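Long-range contacts in putative exported protein (Bacteroides fragilis, PDB 4RAA), which is of unknown function but is putatively exported and folds as a six-bladed beta-propeller of the YWTD superfamily: residues Y171-E176 against S212-A217; D156-V161 against T200-T205; Q299-E304 against G333-D338; L321-L326 against N352-F357; K98-A103 against V111-A116. All coordinates share one frame; numbering follows the deposited sequence.

Overall arrangement
Followed from the N terminus, the chain first closes interaction 5, a beta hairpin between neighbouring strands with only seven residues between its segments. Interactions 2 and 1 come next and cross, since their segments alternate along the chain. Each joins the sheet holding strands 157-162 and 168-174 to the one holding 203-210 and 213-222, and their centres are about 7 Å apart. Interactions 3 and 4 likewise alternate, closing loops around strand 316-321 and helices 323-331 and 338-345. Their centres lie about 12 Å apart, and they touch through Glu304 and Ser325. This C-terminal pair is across the chain's centre from interactions 1 and 2. No contact nests inside another.

Interaction 1 (Y171-E176 against S212-A217); sequences YKMNKE and SEIVPA
Lys172 and Met173 meet Ser212, Glu213 and Ile214 where two successive sheets of the beta-propeller, those of strands 168-174 and 213-222, come side by side near the surface. Backbones stay apart, with the CA atoms of Lys172 and Ile214 7.6 Å from each other, so side chains of 171-176 bridge the gap, meeting the Ile214 side chain and the backbone of Ser212 and Glu213. From Lys172 the chain bends at its second torsion (chi2 -61°), which lays the aliphatic part across Ile214: CB and CD both sit 4.0 Å from Ile214 CD1. The ammonium end then passes alongside that backbone, Lys172 NZ 3.7 Å from Glu213 N. Its polar partners flank the segments: a salt bridge to Asp170 and a hydrogen bond to the carbonyl of Thr211. At Met173, a selenomethionine, the chain turns a corner with positive phi (62°), and its side chain also rests on Tyr207 and Thr200. The apolar contact is completed by Met173 CG, 4.4 Å from Ile214 CG2.

Interaction 2 (D156-V161 against T200-T205); sequences DFYFVV and TPFDLT
Closest approach of the two backbones is at Tyr158 and Thr200, with CA atoms 7.5 Å apart, too far for sheet pairing. On one side the chain turns a corner at Tyr158 within strand 157-162. On the other, Thr200 to Asp203 form a type I beta turn that leads from strand 195-200 into strand 203-210. Two propeller sheets therefore meet here through side chains. The central feature is a CH-pi contact: Thr200 CG2 stands over the middle of the Tyr158 ring, 3.4 Å from its centroid and 15° off the ring normal. The threonine torsion (chi1 64°) places this methyl anti to the carbonyl carbon, where it can meet the aromatic face. The same CG2 also lies 4.1 Å from Phe159 CE2, so one methyl touches both aromatic residues. Further along the turn, Tyr158 OH approaches the edge of the Phe202 ring, 3.8 Å from its CD2, while Pro201 CD packs 4.3 Å from Tyr158 CE1. Within the turn segment, Thr205 OG1 donates to Asp203 OD1 at 2.8 Å, and the other carboxylate oxygen of Asp203 bonds Tyr207. Around the contact, Met173 of strand 168-174 touches both Phe159 and Thr200, Leu143 and Asn145 of strand 142-145 also touch Phe159, and Tyr257 of strand 254-261 hydrogen-bonds the carbonyls of Thr200 and Asp203.

Interaction 3 (Q299-E304 against G333-D338); sequences QLKVGE and GYVFDD
Lys301 runs along the backbone of Val335 to Asp337, with its CB 3.5 Å from Asp337 N. CG and CD then pass the Val335 carbonyl, each 3.3 Å from Val335 O. CE reaches the valine side chain, 3.8 Å from Val335 CG2, after which a bend at the last torsion (chi4 64°) turns NZ away. The main-chain tie is Asp337 N to Lys301 O, a 3.0 Å hydrogen bond received in the carbonyl plane on a lone pair, though bent at the hydrogen (138°). A weak, long hydrogen bond runs from Gly303 N to Tyr334 OH at 3.4 Å, and this hydroxyl has a further partner in Asp298. The edge of the Phe336 ring meets the same bend, its CD1 3.5 Å from Lys301 O. What joins here is one helix end and one helix start: positive-phi Lys301 closes helix 293-299 in a Schellman motif, while Asp337 is the N-cap of helix 338-345, its side chain weakly capping Lys339 and Leu340.

Interaction 4 (L321-L326 against N352-F357); sequences LDVLSL and NSILLF
Leu321 pairs with Ile354 in an antiparallel beta bridge, where strand 316-321 ends beside strand 354-360. Because strand 354-360 is also paired with the early strand 25-31, this sheet combines an early strand with the last strand of the chain, consistent with the Velcro-like closure of many beta-propellers.

Two backbone hydrogen bonds define the bridge. Leu321 N reaches Ile354 O at 3.0 Å, the donor standing 37° out of the carbonyl plane, and Ile354 N returns to Leu321 O at 3.1 Å, this time lying in the plane of the Leu321 carbonyl. A CA-H...O contact from Ser353 CA to Leu321 O adds to the same carbonyl at 3.3 Å.

Helix capping follows directly. Asp322 is the N-cap of helix 323-331, and its OD2 accepts from Ser325 N at 3.1 Å, met from above the carboxylate plane. The bridge thus passes straight into a capped helix start. On the opposing segment, Asn352 is held by its amide, which bonds the backbone of Cys38 and Val40.

Apolar contacts make up the third group. Leu321 and Ile354 point to the same face of the sheet, where Leu340 of helix 338-345 touches both. Leu321 CD1 packs 4.1 Å from Leu356 CB. Val323 crosses Ile354 at about a right angle, its CG2 4.0 Å from Ile354 CG1.

Interaction 5 (K98-A103 against V111-A116); sequences KNYIAA and VLYYNA
One face of the Tyr100 ring receives the edge of Tyr113 in a T-shaped pair, with centroids 5.1 Å apart and planes at 66°. Tyr113 CD2 lies above that face, offset toward the rim, and Ala102 N sits in plane at the Tyr100 edge. The first torsion of Tyr100 (chi1 69°) puts CG between the backbone N and the carbonyl carbon, and the ring lies beside Tyr113, pointing the same way. Ala102 CB packs 3.7 Å from Tyr113 CE2 on the same side of the sheet. Across the sheet, the edge of the Tyr114 ring faces Ile101 O, and its hydroxyl bonds the carbonyl of Gly84.

The backbones carrying these groups form a regular antiparallel hairpin, its strand axes 155° apart. Ile101 and Tyr114 exchange two backbone bonds, each 2.8 Å between N and O atoms, and Ala103 and Leu112 repeat the pattern. Ala116 N to Asn99 O, 2.9 Å, adds a bond beyond the strands. Ile101 CD1 meets Ala116 CA at 3.9 Å. The hairpin forms part of a continuous sheet: strand 85-94 pairs with the edge of 100-105 facing away from 110-115, and strand 121-126 borders 110-115, where Tyr123 stacks on Tyr113.

Interaction 1 (Y171-E176 against S212-A217)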
# COMPACT_ATOMS: atom_id res chain seq x y z
N TYR A 171 11.28 -4.96 -17.19
CA TYR A 171 11.35 -6.40 -16.98
C TYR A 171 12.78 -6.80 -17.30
O TYR A 171 13.34 -6.33 -18.29
CB TYR A 171 10.39 -7.15 -17.90
CG TYR A 171 8.94 -6.74 -17.81
CD1 TYR A 171 8.44 -5.68 -18.58
CD2 TYR A 171 8.05 -7.44 -16.97
CE1 TYR A 171 7.10 -5.30 -18.50
CE2 TYR A 171 6.70 -7.07 -16.89
CZ TYR A 171 6.23 -6.01 -17.65
OH TYR A 171 4.91 -5.65 -17.58
N LYS A 172 13.34 -7.71 -16.49
CA LYS A 172 14.75 -8.10 -16.57
C LYS A 172 14.93 -9.61 -16.71
O LYS A 172 14.27 -10.38 -16.00
CB LYS A 172 15.47 -7.65 -15.29
CG LYS A 172 15.41 -6.15 -14.97
CD LYS A 172 16.06 -5.30 -16.06
CE LYS A 172 16.18 -3.84 -15.67
NZ LYS A 172 16.81 -3.02 -16.74
N MSE A 173 15.86 -10.00 -17.58
CA MSE A 173 16.25 -11.40 -17.85
C MSE A 173 15.17 -12.29 -18.42
O MSE A 173 14.24 -12.69 -17.72
CB MSE A 173 16.89 -12.09 -16.66
CG MSE A 173 18.34 -11.65 -16.63
SE MSE A 173 19.02 -11.99 -14.84
CE MSE A 173 19.28 -13.89 -15.23
N ASN A 174 15.35 -12.65 -19.69
CA ASN A 174 14.43 -13.50 -20.44
C ASN A 174 14.38 -14.93 -19.85
O ASN A 174 15.44 -15.51 -19.58
CB ASN A 174 14.87 -13.56 -21.91
CG ASN A 174 13.80 -14.14 -22.80
OD1 ASN A 174 13.98 -15.21 -23.38
ND2 ASN A 174 12.66 -13.46 -22.88
N LYS A 175 13.17 -15.45 -19.65
CA LYS A 175 12.92 -16.79 -19.08
C LYS A 175 12.34 -17.70 -20.16
O LYS A 175 11.16 -17.59 -20.51
CB LYS A 175 11.96 -16.66 -17.88
CG LYS A 175 11.53 -17.97 -17.21
CD LYS A 175 10.95 -17.74 -15.81
CE LYS A 175 9.62 -17.02 -15.83
NZ LYS A 175 9.12 -16.51 -14.52
N GLU A 176 13.18 -18.60 -20.68
CA GLU A 176 12.78 -19.51 -21.77
C GLU A 176 11.95 -20.67 -21.24
O GLU A 176 10.86 -20.93 -21.75
CB GLU A 176 14.01 -20.05 -22.51
CG GLU A 176 14.92 -18.98 -23.09
CD GLU A 176 16.02 -19.54 -23.98
OE1 GLU A 176 15.71 -20.33 -24.90
OE2 GLU A 176 17.19 -19.15 -23.79
N SER A 212 18.60 0.28 -15.45
CA SER A 212 18.81 0.23 -16.92
C SER A 212 20.04 -0.59 -17.32
O SER A 212 20.74 -0.23 -18.27
CB SER A 212 18.95 1.64 -17.47
OG SER A 212 17.88 2.43 -17.04
N GLU A 213 20.29 -1.70 -16.61
CA GLU A 213 21.46 -2.56 -16.86
C GLU A 213 21.33 -4.03 -16.45
O GLU A 213 20.75 -4.34 -15.41
CB GLU A 213 22.68 -2.04 -16.07
CG GLU A 213 23.37 -0.81 -16.63
CD GLU A 213 24.69 -0.51 -15.94
OE1 GLU A 213 24.93 -1.01 -14.81
OE2 GLU A 213 25.50 0.25 -16.52
N ILE A 214 21.88 -4.91 -17.29
CA ILE A 214 22.10 -6.32 -16.97
C ILE A 214 23.52 -6.55 -17.48
O ILE A 214 23.73 -6.55 -18.69
CB ILE A 214 21.12 -7.31 -17.65
CG1 ILE A 214 19.68 -7.09 -17.16
CG2 ILE A 214 21.53 -8.77 -17.40
CD1 ILE A 214 19.44 -7.40 -15.70
N VAL A 215 24.47 -6.67 -16.54
CA VAL A 215 25.89 -6.84 -16.85
C VAL A 215 26.41 -8.03 -16.05
O VAL A 215 26.32 -8.01 -14.82
CB VAL A 215 26.69 -5.55 -16.49
CG1 VAL A 215 28.19 -5.75 -16.72
CG2 VAL A 215 26.16 -4.37 -17.30
N PRO A 216 26.95 -9.06 -16.73
CA PRO A 216 27.44 -10.22 -15.98
C PRO A 216 28.66 -9.85 -15.14
O PRO A 216 29.48 -9.05 -15.60
CB PRO A 216 27.81 -11.23 -17.08
CG PRO A 216 28.14 -10.39 -18.27
CD PRO A 216 27.25 -9.19 -18.18
N ALA A 217 28.73 -10.38 -13.91
CA ALA A 217 29.83 -10.14 -12.96
C ALA A 217 30.69 -11.40 -12.69
O ALA A 217 31.89 -11.28 -12.46
CB ALA A 217 29.26 -9.61 -11.65

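Interaction 2 (D156-V161 against T200-T205)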
# COMPACT_ATOMS: atom_id res chain seq x y z
N ASP A 156 7.16 -14.09 -18.62
CA ASP A 156 8.27 -14.30 -19.59
C ASP A 156 9.63 -13.72 -19.15
O ASP A 156 10.57 -13.65 -19.96
CB ASP A 156 7.89 -13.70 -20.96
CG ASP A 156 6.67 -14.36 -21.59
OD1 ASP A 156 6.44 -15.58 -21.38
OD2 ASP A 156 5.95 -13.66 -22.34
N PHE A 157 9.74 -13.30 -17.89
CA PHE A 157 10.98 -12.77 -17.33
C PHE A 157 11.24 -13.37 -15.96
O PHE A 157 10.31 -13.83 -15.28
CB PHE A 157 10.92 -11.25 -17.23
CG PHE A 157 10.92 -10.56 -18.56
CD1 PHE A 157 9.72 -10.29 -19.22
CD2 PHE A 157 12.12 -10.14 -19.14
CE1 PHE A 157 9.72 -9.61 -20.45
CE2 PHE A 157 12.12 -9.47 -20.37
CZ PHE A 157 10.92 -9.21 -21.03
N TYR A 158 12.51 -13.37 -15.55
CA TYR A 158 12.91 -13.88 -14.23
C TYR A 158 12.74 -12.83 -13.12
O TYR A 158 12.29 -13.18 -12.02
CB TYR A 158 14.35 -14.42 -14.24
CG TYR A 158 14.49 -15.84 -14.73
CD1 TYR A 158 14.03 -16.90 -13.95
CD2 TYR A 158 15.13 -16.14 -15.94
CE1 TYR A 158 14.15 -18.21 -14.38
CE2 TYR A 158 15.28 -17.46 -16.36
CZ TYR A 158 14.78 -18.49 -15.58
OH TYR A 158 14.91 -19.80 -15.99
N PHE A 159 13.08 -11.57 -13.41
CA PHE A 159 12.99 -10.44 -12.46
C PHE A 159 12.31 -9.23 -13.07
O PHE A 159 12.14 -9.15 -14.29
CB PHE A 159 14.39 -10.00 -12.00
CG PHE A 159 15.24 -11.13 -11.51
CD1 PHE A 159 15.21 -11.52 -10.17
CD2 PHE A 159 16.09 -11.81 -12.39
CE1 PHE A 159 16.00 -12.57 -9.73
CE2 PHE A 159 16.88 -12.86 -11.95
CZ PHE A 159 16.83 -13.24 -10.62
N VAL A 160 11.95 -8.27 -12.22
CA VAL A 160 11.30 -7.03 -12.64
C VAL A 160 11.68 -5.87 -11.71
O VAL A 160 11.75 -6.05 -10.50
CB VAL A 160 9.75 -7.19 -12.72
CG1 VAL A 160 9.14 -7.56 -11.37
CG2 VAL A 160 9.07 -5.94 -13.28
N VAL A 161 11.93 -4.69 -12.29
CA VAL A 161 12.28 -3.50 -11.52
C VAL A 161 11.07 -2.59 -11.47
O VAL A 161 10.50 -2.28 -12.52
CB VAL A 161 13.50 -2.78 -12.12
CG1 VAL A 161 13.84 -1.53 -11.31
CG2 VAL A 161 14.68 -3.74 -12.19
N THR A 200 19.80 -17.19 -11.85
CA THR A 200 18.74 -18.17 -12.13
C THR A 200 19.25 -19.61 -12.04
O THR A 200 20.46 -19.84 -12.13
CB THR A 200 18.14 -17.93 -13.53
OG1 THR A 200 19.14 -18.16 -14.52
CG2 THR A 200 17.61 -16.51 -13.66
N PRO A 201 18.32 -20.58 -11.88
CA PRO A 201 18.81 -21.97 -11.74
C PRO A 201 19.43 -22.62 -12.97
O PRO A 201 20.13 -23.61 -12.77
CB PRO A 201 17.56 -22.75 -11.30
CG PRO A 201 16.47 -21.75 -11.10
CD PRO A 201 16.85 -20.54 -11.89
N PHE A 202 19.19 -22.10 -14.18
CA PHE A 202 19.67 -22.73 -15.44
C PHE A 202 20.60 -21.82 -16.25
O PHE A 202 20.60 -21.86 -17.49
CB PHE A 202 18.48 -23.20 -16.29
CG PHE A 202 17.41 -23.88 -15.49
CD1 PHE A 202 17.71 -25.02 -14.75
CD2 PHE A 202 16.10 -23.39 -15.45
CE1 PHE A 202 16.73 -25.66 -13.98
CE2 PHE A 202 15.12 -24.03 -14.70
CZ PHE A 202 15.44 -25.16 -13.96
N ASP A 203 21.42 -21.05 -15.54
CA ASP A 203 22.39 -20.13 -16.15
C ASP A 203 23.47 -19.83 -15.10
O ASP A 203 23.25 -19.01 -14.20
CB ASP A 203 21.67 -18.85 -16.62
CG ASP A 203 22.60 -17.80 -17.23
OD1 ASP A 203 23.80 -18.05 -17.44
OD2 ASP A 203 22.10 -16.69 -17.49
N LEU A 204 24.63 -20.48 -15.24
CA LEU A 204 25.75 -20.31 -14.30
C LEU A 204 26.44 -18.96 -14.52
O LEU A 204 27.59 -18.89 -14.95
CB LEU A 204 26.75 -21.46 -14.44
CG LEU A 204 26.23 -22.83 -14.03
CD1 LEU A 204 27.23 -23.91 -14.44
CD2 LEU A 204 25.92 -22.89 -12.54
N THR A 205 25.70 -17.91 -14.19
CA THR A 205 26.14 -16.53 -14.36
C THR A 205 25.46 -15.67 -13.30
O THR A 205 24.26 -15.83 -13.05
CB THR A 205 25.79 -15.97 -15.76
OG1 THR A 205 26.29 -16.84 -16.78
CG2 THR A 205 26.38 -14.57 -15.97

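Interaction 3 (Q299-E304 against G333-D338)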
# COMPACT_ATOMS: atom_id res chain seq x y z
N GLN A 299 36.49 -32.03 7.95
CA GLN A 299 37.75 -31.25 7.93
C GLN A 299 37.74 -30.05 8.88
O GLN A 299 38.77 -29.74 9.47
CB GLN A 299 38.10 -30.77 6.51
CG GLN A 299 38.68 -31.86 5.61
CD GLN A 299 39.12 -31.36 4.24
OE1 GLN A 299 38.99 -30.17 3.91
NE2 GLN A 299 39.65 -32.26 3.43
N LEU A 300 36.60 -29.37 9.01
CA LEU A 300 36.46 -28.23 9.95
C LEU A 300 36.05 -28.65 11.38
O LEU A 300 35.98 -27.79 12.26
CB LEU A 300 35.44 -27.21 9.42
CG LEU A 300 35.72 -26.64 8.03
CD1 LEU A 300 34.56 -25.76 7.61
CD2 LEU A 300 37.02 -25.86 8.01
N LYS A 301 35.79 -29.95 11.59
CA LYS A 301 35.41 -30.53 12.89
C LYS A 301 34.11 -29.92 13.45
O LYS A 301 34.08 -29.43 14.59
CB LYS A 301 36.57 -30.44 13.91
CG LYS A 301 37.81 -31.24 13.53
CD LYS A 301 38.85 -31.19 14.65
CE LYS A 301 39.93 -32.25 14.49
NZ LYS A 301 40.75 -32.05 13.26
N VAL A 302 33.05 -29.97 12.62
CA VAL A 302 31.70 -29.43 12.97
C VAL A 302 30.52 -30.42 12.79
O VAL A 302 29.36 -29.99 12.77
CB VAL A 302 31.40 -28.09 12.22
CG1 VAL A 302 32.51 -27.09 12.49
CG2 VAL A 302 31.22 -28.30 10.72
N GLY A 303 30.81 -31.72 12.65
CA GLY A 303 29.78 -32.78 12.60
C GLY A 303 28.82 -32.84 11.42
O GLY A 303 28.93 -33.74 10.59
N GLU A 304 27.84 -31.93 11.41
CA GLU A 304 26.80 -31.79 10.37
C GLU A 304 26.74 -30.37 9.86
O GLU A 304 26.79 -29.44 10.66
CB GLU A 304 25.39 -32.04 10.89
CG GLU A 304 24.88 -33.47 10.86
CD GLU A 304 23.40 -33.56 11.23
OE1 GLU A 304 22.81 -32.56 11.73
OE2 GLU A 304 22.80 -34.64 11.02
N GLY A 333 32.08 -39.75 20.89
CA GLY A 333 33.50 -39.43 20.70
C GLY A 333 33.87 -38.75 19.40
O GLY A 333 34.93 -39.05 18.83
N TYR A 334 33.02 -37.84 18.91
CA TYR A 334 33.33 -37.11 17.69
C TYR A 334 34.35 -36.04 18.06
O TYR A 334 34.17 -35.30 19.04
CB TYR A 334 32.10 -36.49 17.03
CG TYR A 334 32.42 -35.83 15.70
CD1 TYR A 334 32.48 -36.58 14.51
CD2 TYR A 334 32.70 -34.46 15.62
CE1 TYR A 334 32.79 -35.98 13.29
CE2 TYR A 334 33.01 -33.85 14.41
CZ TYR A 334 33.06 -34.60 13.25
OH TYR A 334 33.35 -33.97 12.07
N VAL A 335 35.40 -35.97 17.26
CA VAL A 335 36.51 -35.05 17.46
C VAL A 335 36.14 -33.62 16.98
O VAL A 335 36.49 -33.21 15.86
CB VAL A 335 37.82 -35.64 16.83
CG1 VAL A 335 37.68 -35.95 15.32
CG2 VAL A 335 39.03 -34.76 17.13
N PHE A 336 35.43 -32.88 17.84
CA PHE A 336 34.98 -31.49 17.56
C PHE A 336 36.05 -30.40 17.67
O PHE A 336 37.10 -30.63 18.24
CB PHE A 336 33.81 -31.06 18.48
CG PHE A 336 32.47 -31.54 18.02
CD1 PHE A 336 31.90 -31.01 16.87
CD2 PHE A 336 31.76 -32.50 18.74
CE1 PHE A 336 30.66 -31.44 16.43
CE2 PHE A 336 30.52 -32.93 18.30
CZ PHE A 336 29.96 -32.40 17.15
N ASP A 337 35.72 -29.22 17.13
CA ASP A 337 36.57 -28.01 17.21
C ASP A 337 36.58 -27.54 18.68
O ASP A 337 35.55 -27.63 19.35
CB ASP A 337 36.04 -26.93 16.24
CG ASP A 337 36.73 -25.56 16.39
OD1 ASP A 337 36.59 -24.90 17.45
OD2 ASP A 337 37.35 -25.09 15.39
N ASP A 338 37.73 -27.03 19.15
CA ASP A 338 37.88 -26.57 20.55
C ASP A 338 36.80 -25.59 20.97
O ASP A 338 36.11 -25.83 21.96
CB ASP A 338 39.28 -25.96 20.82
CG ASP A 338 40.41 -26.99 20.81
OD1 ASP A 338 40.16 -28.21 20.79
OD2 ASP A 338 41.59 -26.56 20.84

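Interaction 4 (L321-L326 against N352-F357)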
# COMPACT_ATOMS: atom_id res chain seq x y z
N LEU A 321 23.90 -24.91 13.14
CA LEU A 321 24.22 -26.28 13.52
C LEU A 321 23.24 -26.76 14.60
O LEU A 321 23.00 -26.03 15.57
CB LEU A 321 25.65 -26.32 14.05
CG LEU A 321 26.76 -25.73 13.16
CD1 LEU A 321 28.07 -25.63 13.93
CD2 LEU A 321 26.97 -26.54 11.90
N ASP A 322 22.70 -27.97 14.44
CA ASP A 322 21.69 -28.53 15.35
C ASP A 322 22.40 -29.05 16.60
O ASP A 322 23.24 -29.94 16.50
CB ASP A 322 20.91 -29.66 14.67
CG ASP A 322 19.79 -30.20 15.53
OD1 ASP A 322 18.86 -29.43 15.85
OD2 ASP A 322 19.81 -31.40 15.87
N VAL A 323 22.00 -28.54 17.77
CA VAL A 323 22.65 -28.88 19.05
C VAL A 323 22.55 -30.37 19.36
O VAL A 323 23.58 -31.03 19.44
CB VAL A 323 22.12 -27.99 20.21
CG1 VAL A 323 22.65 -28.47 21.58
CG2 VAL A 323 22.48 -26.52 19.96
N LEU A 324 21.33 -30.89 19.48
CA LEU A 324 21.14 -32.30 19.85
C LEU A 324 21.86 -33.29 18.93
O LEU A 324 22.44 -34.27 19.42
CB LEU A 324 19.65 -32.68 19.93
CG LEU A 324 19.31 -34.12 20.35
CD1 LEU A 324 19.96 -34.50 21.68
CD2 LEU A 324 17.81 -34.30 20.41
N SER A 325 21.81 -33.02 17.63
CA SER A 325 22.48 -33.86 16.61
C SER A 325 23.99 -33.92 16.88
O SER A 325 24.58 -35.01 16.86
CB SER A 325 22.15 -33.35 15.19
OG SER A 325 22.63 -34.23 14.18
N LEU A 326 24.58 -32.76 17.19
CA LEU A 326 26.01 -32.64 17.53
C LEU A 326 26.36 -33.20 18.92
O LEU A 326 27.43 -33.77 19.09
CB LEU A 326 26.48 -31.19 17.46
CG LEU A 326 26.47 -30.39 16.16
CD1 LEU A 326 27.35 -29.15 16.35
CD2 LEU A 326 26.95 -31.19 14.97
N ASN A 352 18.61 -23.55 20.85
CA ASN A 352 18.62 -23.11 19.45
C ASN A 352 19.96 -23.36 18.79
O ASN A 352 20.96 -23.65 19.45
CB ASN A 352 18.28 -21.61 19.33
CG ASN A 352 16.81 -21.29 19.63
OD1 ASN A 352 15.95 -22.17 19.63
ND2 ASN A 352 16.53 -20.00 19.85
N SER A 353 19.98 -23.25 17.47
CA SER A 353 21.19 -23.50 16.68
C SER A 353 22.41 -22.68 17.12
O SER A 353 22.29 -21.50 17.49
CB SER A 353 20.92 -23.20 15.19
OG SER A 353 19.91 -24.04 14.67
N ILE A 354 23.57 -23.34 17.10
CA ILE A 354 24.86 -22.66 17.28
C ILE A 354 25.27 -22.28 15.86
O ILE A 354 25.42 -23.15 14.99
CB ILE A 354 25.96 -23.56 17.91
CG1 ILE A 354 25.54 -23.98 19.33
CG2 ILE A 354 27.31 -22.83 17.90
CD1 ILE A 354 26.50 -24.92 20.04
N LEU A 355 25.44 -20.98 15.62
CA LEU A 355 25.84 -20.48 14.29
C LEU A 355 27.35 -20.63 14.08
O LEU A 355 28.14 -20.37 14.98
CB LEU A 355 25.47 -19.01 14.08
CG LEU A 355 24.00 -18.64 14.29
CD1 LEU A 355 23.82 -17.16 13.97
CD2 LEU A 355 23.08 -19.50 13.44
N LEU A 356 27.70 -21.06 12.87
CA LEU A 356 29.07 -21.16 12.40
C LEU A 356 29.28 -19.94 11.50
O LEU A 356 28.55 -19.77 10.52
CB LEU A 356 29.29 -22.44 11.58
CG LEU A 356 30.53 -22.54 10.67
CD1 LEU A 356 31.83 -22.23 11.40
CD2 LEU A 356 30.58 -23.92 10.04
N PHE A 357 30.25 -19.11 11.87
CA PHE A 357 30.68 -17.98 11.06
C PHE A 357 32.00 -18.44 10.44
O PHE A 357 32.93 -18.78 11.18
CB PHE A 357 30.86 -16.73 11.91
CG PHE A 357 29.57 -16.15 12.39
CD1 PHE A 357 28.98 -16.63 13.56
CD2 PHE A 357 28.92 -15.14 11.68
CE1 PHE A 357 27.77 -16.10 14.01
CE2 PHE A 357 27.72 -14.61 12.14
CZ PHE A 357 27.15 -15.09 13.30

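Interaction 5 (K98-A103 against V111-A116)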
# COMPACT_ATOMS: atom_id res chain seq x y z
N LYS A 98 17.69 3.10 6.16
CA LYS A 98 17.46 2.47 7.47
C LYS A 98 16.31 3.15 8.23
O LYS A 98 16.49 3.61 9.36
CB LYS A 98 18.76 2.35 8.29
CG LYS A 98 19.83 1.56 7.55
CD LYS A 98 21.18 1.56 8.23
CE LYS A 98 22.21 0.90 7.32
NZ LYS A 98 23.58 0.86 7.91
N ASN A 99 15.17 3.25 7.55
CA ASN A 99 13.90 3.76 8.11
C ASN A 99 12.98 2.58 8.43
O ASN A 99 12.40 2.54 9.52
CB ASN A 99 13.14 4.62 7.10
CG ASN A 99 13.90 5.85 6.66
OD1 ASN A 99 14.05 6.09 5.46
ND2 ASN A 99 14.37 6.64 7.62
N TYR A 100 12.85 1.64 7.47
CA TYR A 100 11.95 0.50 7.61
C TYR A 100 12.52 -0.85 7.26
O TYR A 100 13.49 -0.95 6.51
CB TYR A 100 10.71 0.72 6.73
CG TYR A 100 10.90 0.67 5.21
CD1 TYR A 100 10.93 -0.55 4.52
CD2 TYR A 100 11.00 1.86 4.45
CE1 TYR A 100 11.07 -0.60 3.13
CE2 TYR A 100 11.14 1.82 3.06
CZ TYR A 100 11.17 0.59 2.40
OH TYR A 100 11.32 0.51 1.02
N ILE A 101 11.85 -1.88 7.78
CA ILE A 101 12.12 -3.30 7.49
C ILE A 101 10.82 -3.82 6.84
O ILE A 101 9.77 -3.80 7.47
CB ILE A 101 12.45 -4.12 8.75
CG1 ILE A 101 13.74 -3.62 9.40
CG2 ILE A 101 12.57 -5.61 8.40
CD1 ILE A 101 13.88 -4.05 10.85
N ALA A 102 10.93 -4.27 5.59
CA ALA A 102 9.79 -4.74 4.80
C ALA A 102 9.86 -6.24 4.62
O ALA A 102 10.76 -6.73 3.92
CB ALA A 102 9.80 -4.05 3.44
N ALA A 103 8.93 -6.97 5.24
CA ALA A 103 8.85 -8.43 5.12
C ALA A 103 7.74 -8.82 4.14
O ALA A 103 6.66 -8.20 4.13
CB ALA A 103 8.60 -9.04 6.48
N VAL A 111 2.94 -7.23 1.81
CA VAL A 111 4.24 -6.73 2.24
C VAL A 111 3.96 -5.99 3.54
O VAL A 111 3.07 -5.14 3.57
CB VAL A 111 4.80 -5.68 1.24
CG1 VAL A 111 6.21 -5.24 1.63
CG2 VAL A 111 4.82 -6.25 -0.17
N LEU A 112 4.71 -6.28 4.60
CA LEU A 112 4.52 -5.61 5.90
C LEU A 112 5.75 -4.78 6.21
O LEU A 112 6.87 -5.30 6.15
CB LEU A 112 4.22 -6.60 7.02
CG LEU A 112 3.03 -7.53 6.72
CD1 LEU A 112 3.50 -8.87 6.14
CD2 LEU A 112 2.20 -7.79 7.97
N TYR A 113 5.52 -3.50 6.52
CA TYR A 113 6.57 -2.54 6.84
C TYR A 113 6.59 -2.30 8.34
O TYR A 113 5.57 -1.97 8.93
CB TYR A 113 6.34 -1.21 6.09
CG TYR A 113 6.41 -1.36 4.58
CD1 TYR A 113 5.34 -1.90 3.86
CD2 TYR A 113 7.56 -0.98 3.88
CE1 TYR A 113 5.41 -2.05 2.47
CE2 TYR A 113 7.65 -1.13 2.50
CZ TYR A 113 6.58 -1.66 1.80
OH TYR A 113 6.65 -1.82 0.44
N TYR A 114 7.76 -2.51 8.94
CA TYR A 114 8.03 -2.27 10.35
C TYR A 114 9.13 -1.22 10.47
O TYR A 114 9.88 -0.98 9.52
CB TYR A 114 8.47 -3.57 11.04
CG TYR A 114 7.46 -4.69 10.97
CD1 TYR A 114 6.47 -4.83 11.95
CD2 TYR A 114 7.49 -5.62 9.94
CE1 TYR A 114 5.54 -5.87 11.90
CE2 TYR A 114 6.56 -6.67 9.88
CZ TYR A 114 5.60 -6.79 10.85
OH TYR A 114 4.70 -7.81 10.77
N ASN A 115 9.22 -0.59 11.64
CA ASN A 115 10.23 0.46 11.93
C ASN A 115 11.60 -0.20 12.09
O ASN A 115 11.73 -1.18 12.83
CB ASN A 115 9.86 1.19 13.23
CG ASN A 115 10.66 2.46 13.45
OD1 ASN A 115 11.84 2.40 13.78
ND2 ASN A 115 10.01 3.61 13.34
N ALA A 116 12.61 0.34 11.41
CA ALA A 116 13.98 -0.20 11.49
C ALA A 116 14.65 0.03 12.85
O ALA A 116 15.53 -0.73 13.22
CB ALA A 116 14.85 0.37 10.39